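Local coordinates for protein cellulose 1,4-beta-cellobiosidase (Clostridium thermocellum, PDB 3ZQX) that is a cellulosomal cellobiohydrolase, represented here by its family 3b carbohydrate-binding module, which is expected to attach the enzyme to cellulose, at residues 41-46 / 129-134. The protein carries 1 engineered substitution. Residues are numbered along the deposited sequence; the frame is centred on the assembly and turned at random.
Sequences RYYFTK and KVTLYK. With CA (calcium ion), chain B.
Arg-41 and Thr-131 form an antiparallel hydrogen-bonded pair, and the side chains on the same face of the sheet continue the bonding, a compact example of how a sheet satisfies its polar groups. Arg-41 N donates to Thr-131 O at 3.0 Å, and Thr-131 N returns a bond to Arg-41 O at 3.1 Å. The latter carbonyl also receives a CA-H...O contact from Val-130, whose CG1 packs 3.3 Å from the same Arg-41 O.

On the face that carries Arg-41 and Thr-131, Tyr-43 brings its hydroxyl to the threonine, OH to OG1 2.8 Å. The threonine chi1 of 53° tucks OG1 over its own backbone, facing the rim of the tyrosine ring and close to the plane. Water 1 lies in the ring plane, 2.7 Å from Tyr-43 OH. It accepts from Arg-41 NH1 at 3.0 Å and makes a longer bond to Tyr-133 OH. The arginine, stretched out through CD, runs across Tyr-133 at about a right angle, with CD 4.0 Å from CE1 and the guanidinium tilted 48° to the ring; Gln-80 OE1 takes its NE.

On the other face the contact is apolar: Val-130 CG2 meets Tyr-42 CD2, and both side chains touch Phe-23 of strand 15-27 in the core of the beta-sandwich. Ser-116 OG is hydrogen-bonded to both Tyr-43 N and Lys-129 O, bridging the two segments. Beyond Tyr-43 the chain leaves the strand and Thr-45 binds calcium through O and OG1, with Glu-47, Asp-110, Asn-113 and Asp-114 among the other ligands.

With two partners on Tyr-43 OH and a cationic donor on the water, the chemistry implies a linked polar network that probably holds the tyrosine in its orientation and may polarise its hydroxyl slightly.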
loop_
_atom_site.group_PDB
_atom_site.type_symbol
_atom_site.label_atom_id
_atom_site.label_comp_id
_atom_site.label_asym_id
_atom_site.label_seq_id
_atom_site.Cartn_x
_atom_site.Cartn_y
_atom_site.Cartn_z
ATOM N N ARG A 41 3.915 2.150 2.158
ATOM C CA ARG A 41 4.582 0.877 1.867
ATOM C C ARG A 41 3.771 -0.325 2.327
ATOM O O ARG A 41 3.278 -0.372 3.461
ATOM C CB ARG A 41 5.986 0.828 2.480
ATOM C CG ARG A 41 6.915 1.851 1.860
ATOM C CD ARG A 41 8.308 1.846 2.473
ATOM N NE ARG A 41 9.136 2.812 1.749
ATOM C CZ ARG A 41 10.343 3.214 2.125
ATOM N NH1 ARG A 41 10.879 2.761 3.246
ATOM N NH2 ARG A 41 11.006 4.089 1.378
ATOM N N TYR A 42 3.638 -1.282 1.409
ATOM C CA TYR A 42 3.025 -2.582 1.651
ATOM C C TYR A 42 4.119 -3.635 1.524
ATOM O O TYR A 42 4.728 -3.782 0.463
ATOM C CB TYR A 42 1.907 -2.838 0.618
ATOM C CG TYR A 42 1.274 -4.219 0.710
ATOM C CD1 TYR A 42 1.839 -5.312 0.069
ATOM C CD2 TYR A 42 0.110 -4.424 1.449
ATOM C CE1 TYR A 42 1.265 -6.572 0.160
ATOM C CE2 TYR A 42 -0.462 -5.677 1.554
ATOM C CZ TYR A 42 0.110 -6.751 0.908
ATOM O OH TYR A 42 -0.487 -7.986 1.034
ATOM N N TYR A 43 4.380 -4.338 2.622
ATOM C CA TYR A 43 5.535 -5.226 2.738
ATOM C C TYR A 43 5.208 -6.643 2.308
ATOM O O TYR A 43 4.244 -7.241 2.787
ATOM C CB TYR A 43 6.058 -5.208 4.183
ATOM C CG TYR A 43 6.488 -3.822 4.598
ATOM C CD1 TYR A 43 7.755 -3.355 4.293
ATOM C CD2 TYR A 43 5.599 -2.951 5.232
ATOM C CE1 TYR A 43 8.148 -2.069 4.633
ATOM C CE2 TYR A 43 5.978 -1.663 5.577
ATOM C CZ TYR A 43 7.251 -1.229 5.279
ATOM O OH TYR A 43 7.602 0.055 5.620
ATOM N N PHE A 44 6.007 -7.170 1.383
ATOM C CA PHE A 44 5.840 -8.535 0.933
ATOM C C PHE A 44 7.173 -9.059 0.456
ATOM O O PHE A 44 8.022 -8.291 -0.003
ATOM C CB PHE A 44 4.777 -8.623 -0.183
ATOM C CG PHE A 44 5.228 -8.101 -1.528
ATOM C CD1 PHE A 44 5.230 -6.744 -1.816
ATOM C CD2 PHE A 44 5.632 -8.988 -2.516
ATOM C CE1 PHE A 44 5.629 -6.282 -3.063
ATOM C CE2 PHE A 44 6.040 -8.535 -3.770
ATOM C CZ PHE A 44 6.020 -7.176 -4.047
ATOM N N THR A 45 7.343 -10.369 0.553
ATOM C CA THR A 45 8.563 -11.012 0.095
ATOM C C THR A 45 8.378 -11.481 -1.336
ATOM O O THR A 45 7.378 -12.127 -1.671
ATOM C CB THR A 45 8.916 -12.215 0.972
ATOM O OG1 THR A 45 7.753 -13.029 1.129
ATOM C CG2 THR A 45 9.417 -11.762 2.342
ATOM N N LYS A 46 9.340 -11.149 -2.189
ATOM C CA LYS A 46 9.259 -11.571 -3.578
ATOM C C LYS A 46 9.873 -12.947 -3.780
ATOM O O LYS A 46 11.004 -13.195 -3.370
ATOM C CB LYS A 46 9.844 -10.525 -4.538
ATOM C CG LYS A 46 11.285 -10.181 -4.332
ATOM C CD LYS A 46 11.735 -9.234 -5.431
ATOM C CE LYS A 46 13.188 -8.874 -5.264
ATOM N NZ LYS A 46 13.643 -7.850 -6.249
ATOM N N LYS A 129 0.069 -2.550 9.625
ATOM C CA LYS A 129 1.133 -3.246 8.898
ATOM C C LYS A 129 1.406 -2.676 7.510
ATOM O O LYS A 129 2.239 -3.205 6.784
ATOM C CB LYS A 129 0.886 -4.751 8.853
ATOM C CG LYS A 129 0.967 -5.399 10.225
ATOM C CD LYS A 129 0.700 -6.894 10.155
ATOM C CE LYS A 129 0.777 -7.530 11.533
ATOM N NZ LYS A 129 0.438 -8.981 11.487
ATOM N N VAL A 130 0.712 -1.598 7.163
ATOM C CA VAL A 130 1.037 -0.787 5.997
ATOM C C VAL A 130 1.451 0.560 6.556
ATOM O O VAL A 130 0.721 1.153 7.346
ATOM C CB VAL A 130 -0.173 -0.666 5.042
ATOM C CG1 VAL A 130 0.075 0.352 3.931
ATOM C CG2 VAL A 130 -0.501 -2.030 4.462
ATOM N N THR A 131 2.613 1.045 6.153
ATOM C CA THR A 131 3.194 2.237 6.757
ATOM C C THR A 131 3.009 3.472 5.891
ATOM O O THR A 131 2.841 3.385 4.663
ATOM C CB THR A 131 4.689 2.061 6.995
ATOM O OG1 THR A 131 5.281 1.655 5.759
ATOM C CG2 THR A 131 4.962 1.030 8.094
ATOM N N LEU A 132 2.972 4.622 6.558
ATOM C CA LEU A 132 3.108 5.913 5.893
ATOM C C LEU A 132 4.309 6.661 6.440
ATOM O O LEU A 132 4.539 6.686 7.658
ATOM C CB LEU A 132 1.885 6.799 6.106
ATOM C CG LEU A 132 0.558 6.278 5.586
ATOM C CD1 LEU A 132 -0.569 7.220 5.987
ATOM C CD2 LEU A 132 0.608 6.079 4.075
ATOM N N TYR A 133 5.037 7.298 5.523
ATOM C CA TYR A 133 6.142 8.195 5.844
ATOM C C TYR A 133 5.845 9.573 5.288
ATOM O O TYR A 133 5.234 9.713 4.212
ATOM C CB TYR A 133 7.451 7.693 5.233
ATOM C CG TYR A 133 7.921 6.384 5.813
ATOM C CD1 TYR A 133 7.437 5.173 5.331
ATOM C CD2 TYR A 133 8.834 6.352 6.855
ATOM C CE1 TYR A 133 7.861 3.970 5.866
ATOM C CE2 TYR A 133 9.262 5.143 7.395
ATOM C CZ TYR A 133 8.764 3.960 6.894
ATOM O OH TYR A 133 9.171 2.746 7.412
ATOM N N LYS A 134 6.238 10.586 6.047
ATOM C CA LYS A 134 6.082 11.964 5.638
ATOM C C LYS A 134 7.162 12.768 6.346
ATOM O O LYS A 134 7.434 12.536 7.526
ATOM C CB LYS A 134 4.693 12.431 6.058
ATOM C CG LYS A 134 4.419 13.890 5.818
ATOM C CD LYS A 134 2.941 14.220 6.005
ATOM C CE LYS A 134 2.401 13.723 7.344
ATOM N NZ LYS A 134 3.003 14.415 8.519
HETATM CA CA CA B . 5.943 -13.729 -0.569
HETATM O O HOH W 1 10.212 0.592 5.150
HETATM O O HOH W 2 4.316 -12.603 -2.127
#